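PDB 3ZTH: STU0660 from Streptococcus thermophilus, which probably binds DNA as a large Csn2 protein of the CRISPR-Cas system involved in bacterial immunity, and also binds magnesium. Local coordinates for residues Ser74-Phe83 against Lys198-Phe209. Numbering follows the deposited sequence.
Sequences SYHYIDISSF and KYLIVLKNIDGF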
loop_
_atom_site.group_PDB
_atom_site.type_symbol
_atom_site.label_atom_id
_atom_site.label_comp_id
_atom_site.label_asym_id
_atom_site.label_seq_id
_atom_site.Cartn_x
_atom_site.Cartn_y
_atom_site.Cartn_z
ATOM N N SER A 74 -16.121 23.199 15.888
ATOM C CA SER A 74 -17.198 23.579 16.789
ATOM C C SER A 74 -18.249 22.506 17.109
ATOM O O SER A 74 -18.855 22.542 18.179
ATOM C CB SER A 74 -17.892 24.830 16.245
ATOM O OG SER A 74 -18.857 25.311 17.160
ATOM N N TYR A 75 -18.469 21.554 16.205
ATOM C CA TYR A 75 -19.476 20.516 16.444
ATOM C C TYR A 75 -18.991 19.112 16.144
ATOM O O TYR A 75 -18.045 18.922 15.388
ATOM C CB TYR A 75 -20.706 20.711 15.542
ATOM C CG TYR A 75 -21.439 22.024 15.643
ATOM C CD1 TYR A 75 -22.408 22.234 16.623
ATOM C CD2 TYR A 75 -21.197 23.042 14.727
ATOM C CE1 TYR A 75 -23.121 23.424 16.679
ATOM C CE2 TYR A 75 -21.906 24.236 14.777
ATOM C CZ TYR A 75 -22.865 24.421 15.755
ATOM O OH TYR A 75 -23.557 25.614 15.807
ATOM N N HIS A 76 -19.664 18.132 16.744
ATOM C CA HIS A 76 -19.409 16.730 16.458
ATOM C C HIS A 76 -20.462 16.545 15.368
ATOM O O HIS A 76 -21.636 16.311 15.654
ATOM C CB HIS A 76 -19.735 15.839 17.656
ATOM C CG HIS A 76 -18.619 15.737 18.648
ATOM N ND1 HIS A 76 -18.481 16.612 19.705
ATOM C CD2 HIS A 76 -17.559 14.896 18.711
ATOM C CE1 HIS A 76 -17.383 16.313 20.378
ATOM N NE2 HIS A 76 -16.806 15.277 19.795
ATOM N N TYR A 77 -20.028 16.694 14.125
ATOM C CA TYR A 77 -20.896 16.621 12.956
ATOM C C TYR A 77 -21.241 15.229 12.428
ATOM O O TYR A 77 -20.360 14.403 12.205
ATOM C CB TYR A 77 -20.246 17.421 11.830
ATOM C CG TYR A 77 -21.087 17.576 10.592
ATOM C CD1 TYR A 77 -22.102 18.528 10.536
ATOM C CD2 TYR A 77 -20.866 16.777 9.469
ATOM C CE1 TYR A 77 -22.877 18.686 9.393
ATOM C CE2 TYR A 77 -21.638 16.922 8.320
ATOM C CZ TYR A 77 -22.642 17.880 8.290
ATOM O OH TYR A 77 -23.418 18.034 7.161
ATOM N N ILE A 78 -22.525 14.971 12.219
ATOM C CA ILE A 78 -22.940 13.693 11.660
ATOM C C ILE A 78 -23.857 13.932 10.476
ATOM O O ILE A 78 -24.955 14.470 10.630
ATOM C CB ILE A 78 -23.710 12.823 12.642
ATOM C CG1 ILE A 78 -22.804 12.380 13.785
ATOM C CG2 ILE A 78 -24.277 11.621 11.896
ATOM C CD1 ILE A 78 -23.473 11.399 14.758
ATOM N N ASP A 79 -23.411 13.519 9.298
ATOM C CA ASP A 79 -24.203 13.703 8.096
ATOM C C ASP A 79 -24.969 12.452 7.713
ATOM O O ASP A 79 -24.388 11.394 7.522
ATOM C CB ASP A 79 -23.313 14.109 6.924
ATOM C CG ASP A 79 -24.115 14.674 5.768
ATOM O OD1 ASP A 79 -24.576 13.877 4.925
ATOM O OD2 ASP A 79 -24.303 15.909 5.715
ATOM N N ILE A 80 -26.284 12.580 7.608
ATOM C CA ILE A 80 -27.122 11.467 7.210
ATOM C C ILE A 80 -27.915 11.846 5.964
ATOM O O ILE A 80 -28.964 12.479 6.043
ATOM C CB ILE A 80 -28.068 11.049 8.346
ATOM C CG1 ILE A 80 -27.250 10.395 9.464
ATOM C CG2 ILE A 80 -29.105 10.069 7.837
ATOM C CD1 ILE A 80 -28.090 9.897 10.622
ATOM N N SER A 81 -27.383 11.468 4.806
ATOM C CA SER A 81 -28.026 11.758 3.533
ATOM C C SER A 81 -28.504 10.487 2.861
ATOM O O SER A 81 -28.979 10.521 1.732
ATOM C CB SER A 81 -27.069 12.517 2.612
ATOM O OG SER A 81 -26.874 13.842 3.090
ATOM N N SER A 82 -28.375 9.368 3.566
ATOM C CA SER A 82 -28.825 8.074 3.062
ATOM C C SER A 82 -28.864 7.091 4.219
ATOM O O SER A 82 -28.221 7.310 5.250
ATOM C CB SER A 82 -27.864 7.532 2.009
ATOM O OG SER A 82 -26.695 7.019 2.626
ATOM N N PHE A 83 -29.615 6.006 4.061
ATOM C CA PHE A 83 -29.655 5.019 5.124
ATOM C C PHE A 83 -28.288 4.337 5.272
ATOM O O PHE A 83 -27.966 3.777 6.327
ATOM C CB PHE A 83 -30.750 3.990 4.865
ATOM C CG PHE A 83 -32.123 4.481 5.210
ATOM C CD1 PHE A 83 -32.380 5.033 6.465
ATOM C CD2 PHE A 83 -33.158 4.401 4.292
ATOM C CE1 PHE A 83 -33.648 5.500 6.796
ATOM C CE2 PHE A 83 -34.433 4.867 4.616
ATOM C CZ PHE A 83 -34.677 5.416 5.869
ATOM N N LYS A 198 -21.113 19.685 21.857
ATOM C CA LYS A 198 -22.113 19.990 20.846
ATOM C C LYS A 198 -22.168 18.995 19.686
ATOM O O LYS A 198 -21.144 18.593 19.134
ATOM C CB LYS A 198 -21.903 21.415 20.314
ATOM C CG LYS A 198 -21.841 22.479 21.416
ATOM C CD LYS A 198 -22.286 23.873 20.940
ATOM C CE LYS A 198 -21.545 24.353 19.687
ATOM N NZ LYS A 198 -20.073 24.528 19.888
ATOM N N TYR A 199 -23.386 18.597 19.336
ATOM C CA TYR A 199 -23.622 17.666 18.243
ATOM C C TYR A 199 -24.517 18.297 17.191
ATOM O O TYR A 199 -25.601 18.799 17.496
ATOM C CB TYR A 199 -24.277 16.385 18.751
ATOM C CG TYR A 199 -23.283 15.329 19.163
ATOM C CD1 TYR A 199 -22.462 15.510 20.275
ATOM C CD2 TYR A 199 -23.138 14.158 18.419
ATOM C CE1 TYR A 199 -21.519 14.550 20.632
ATOM C CE2 TYR A 199 -22.202 13.193 18.767
ATOM C CZ TYR A 199 -21.395 13.395 19.870
ATOM O OH TYR A 199 -20.450 12.452 20.198
ATOM N N LEU A 200 -24.052 18.280 15.952
ATOM C CA LEU A 200 -24.819 18.839 14.859
ATOM C C LEU A 200 -25.129 17.701 13.912
ATOM O O LEU A 200 -24.226 17.093 13.353
ATOM C CB LEU A 200 -24.015 19.914 14.148
ATOM C CG LEU A 200 -24.620 20.470 12.864
ATOM C CD1 LEU A 200 -26.058 20.947 13.103
ATOM C CD2 LEU A 200 -23.733 21.612 12.376
ATOM N N ILE A 201 -26.411 17.411 13.742
ATOM C CA ILE A 201 -26.831 16.329 12.873
ATOM C C ILE A 201 -27.677 16.832 11.712
ATOM O O ILE A 201 -28.710 17.470 11.913
ATOM C CB ILE A 201 -27.616 15.285 13.685
ATOM C CG1 ILE A 201 -26.744 14.800 14.847
ATOM C CG2 ILE A 201 -28.038 14.124 12.791
ATOM C CD1 ILE A 201 -27.372 13.711 15.674
ATOM N N VAL A 202 -27.221 16.537 10.498
ATOM C CA VAL A 202 -27.901 16.942 9.268
ATOM C C VAL A 202 -28.631 15.768 8.636
ATOM O O VAL A 202 -28.048 14.700 8.463
ATOM C CB VAL A 202 -26.890 17.485 8.233
ATOM C CG1 VAL A 202 -27.556 17.649 6.888
ATOM C CG2 VAL A 202 -26.337 18.811 8.694
ATOM N N LEU A 203 -29.895 15.975 8.271
ATOM C CA LEU A 203 -30.694 14.917 7.651
ATOM C C LEU A 203 -31.412 15.313 6.362
ATOM O O LEU A 203 -32.302 16.156 6.373
ATOM C CB LEU A 203 -31.738 14.411 8.643
ATOM C CG LEU A 203 -31.251 13.470 9.745
ATOM C CD1 LEU A 203 -32.058 13.689 11.017
ATOM C CD2 LEU A 203 -31.387 12.036 9.266
ATOM N N LYS A 204 -31.038 14.705 5.245
ATOM C CA LYS A 204 -31.722 15.003 3.998
ATOM C C LYS A 204 -31.941 13.714 3.220
ATOM O O LYS A 204 -31.306 12.707 3.506
ATOM C CB LYS A 204 -30.933 16.024 3.164
ATOM C CG LYS A 204 -29.844 15.468 2.271
ATOM C CD LYS A 204 -29.274 16.587 1.391
ATOM C CE LYS A 204 -28.398 16.046 0.249
ATOM N NZ LYS A 204 -27.143 15.393 0.709
ATOM N N ASN A 205 -32.865 13.751 2.266
ATOM C CA ASN A 205 -33.199 12.599 1.424
ATOM C C ASN A 205 -34.028 11.527 2.104
ATOM O O ASN A 205 -34.396 10.555 1.475
ATOM C CB ASN A 205 -31.934 11.936 0.880
ATOM C CG ASN A 205 -31.049 12.901 0.142
ATOM O OD1 ASN A 205 -31.487 13.565 -0.794
ATOM N ND2 ASN A 205 -29.789 12.984 0.555
ATOM N N ILE A 206 -34.328 11.690 3.381
ATOM C CA ILE A 206 -35.102 10.684 4.095
ATOM C C ILE A 206 -36.615 10.769 3.892
ATOM O O ILE A 206 -37.297 9.741 3.878
ATOM C CB ILE A 206 -34.781 10.736 5.599
ATOM C CG1 ILE A 206 -33.303 10.417 5.803
ATOM C CG2 ILE A 206 -35.637 9.741 6.363
ATOM C CD1 ILE A 206 -32.849 9.157 5.066
ATOM N N ASP A 207 -37.138 11.983 3.737
ATOM C CA ASP A 207 -38.572 12.171 3.527
ATOM C C ASP A 207 -39.141 11.228 2.479
ATOM O O ASP A 207 -40.255 10.724 2.623
ATOM C CB ASP A 207 -38.885 13.594 3.065
ATOM C CG ASP A 207 -38.652 14.610 4.133
ATOM O OD1 ASP A 207 -38.554 14.208 5.311
ATOM O OD2 ASP A 207 -38.583 15.811 3.801
ATOM N N GLY A 208 -38.385 11.008 1.412
ATOM C CA GLY A 208 -38.875 10.154 0.353
ATOM C C GLY A 208 -38.950 8.688 0.702
ATOM O O GLY A 208 -39.670 7.940 0.045
ATOM N N PHE A 209 -38.233 8.276 1.744
ATOM C CA PHE A 209 -38.204 6.869 2.124
ATOM C C PHE A 209 -39.212 6.414 3.175
ATOM O O PHE A 209 -39.315 5.224 3.452
ATOM C CB PHE A 209 -36.791 6.487 2.564
ATOM C CG PHE A 209 -35.714 6.964 1.623
ATOM C CD1 PHE A 209 -35.983 7.134 0.261
ATOM C CD2 PHE A 209 -34.420 7.214 2.092
ATOM C CE1 PHE A 209 -34.979 7.544 -0.622
ATOM C CE2 PHE A 209 -33.405 7.623 1.221
ATOM C CZ PHE A 209 -33.683 7.789 -0.141
#
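Lys-198 bends twice near its tip (chi3 -53°, chi4 -63°), which turns NZ back onto Ser-74 and over the ring of Tyr-75. Lys-198 NZ donates to Ser-74 O at 2.9 Å and to Ser-74 OG at 3.1 Å. It also makes a cation-pi contact with the Tyr-75 ring. Leu-200 CD2 lies on one face of this ring; Ser-74 OG is on the opposite face. Tyr-77 has CG anti to the backbone N (chi1 -174°), and its ring reaches forward along the strand to Val-202, with OH 3.4 Å from Val-202 CG2. Tyr-77 OH also donates to the anti lone pair of Asp-79 OD2 at 2.7 Å. Ser-81 OG donates to Asp-79 OD1 and accepts a bond from Lys-204 NZ at 2.9 Å. Trp-35 of helix 28-43 gives Asp-79 OD2 a second donor.

On the face opposite Tyr-77 and Asp-79, His-76 CB sits over the centre of the Tyr-199 ring, 3.5 Å from its centroid. Ile-80 CG2 packs beside Leu-203 CD2. Helix 177-192 covers this face. Asn-205 ND2 donates to Ser-81 O at 2.8 Å, in the carbonyl plane.

Six backbone bonds, from His-76 N to Lys-204 N, join strands 76-80 and 199-204 in parallel. Within this chain 76-80 is an edge strand, and with 199-204 it starts a largely parallel sheet between helices, consistent with the P-loop NTPase fold of the family's clan.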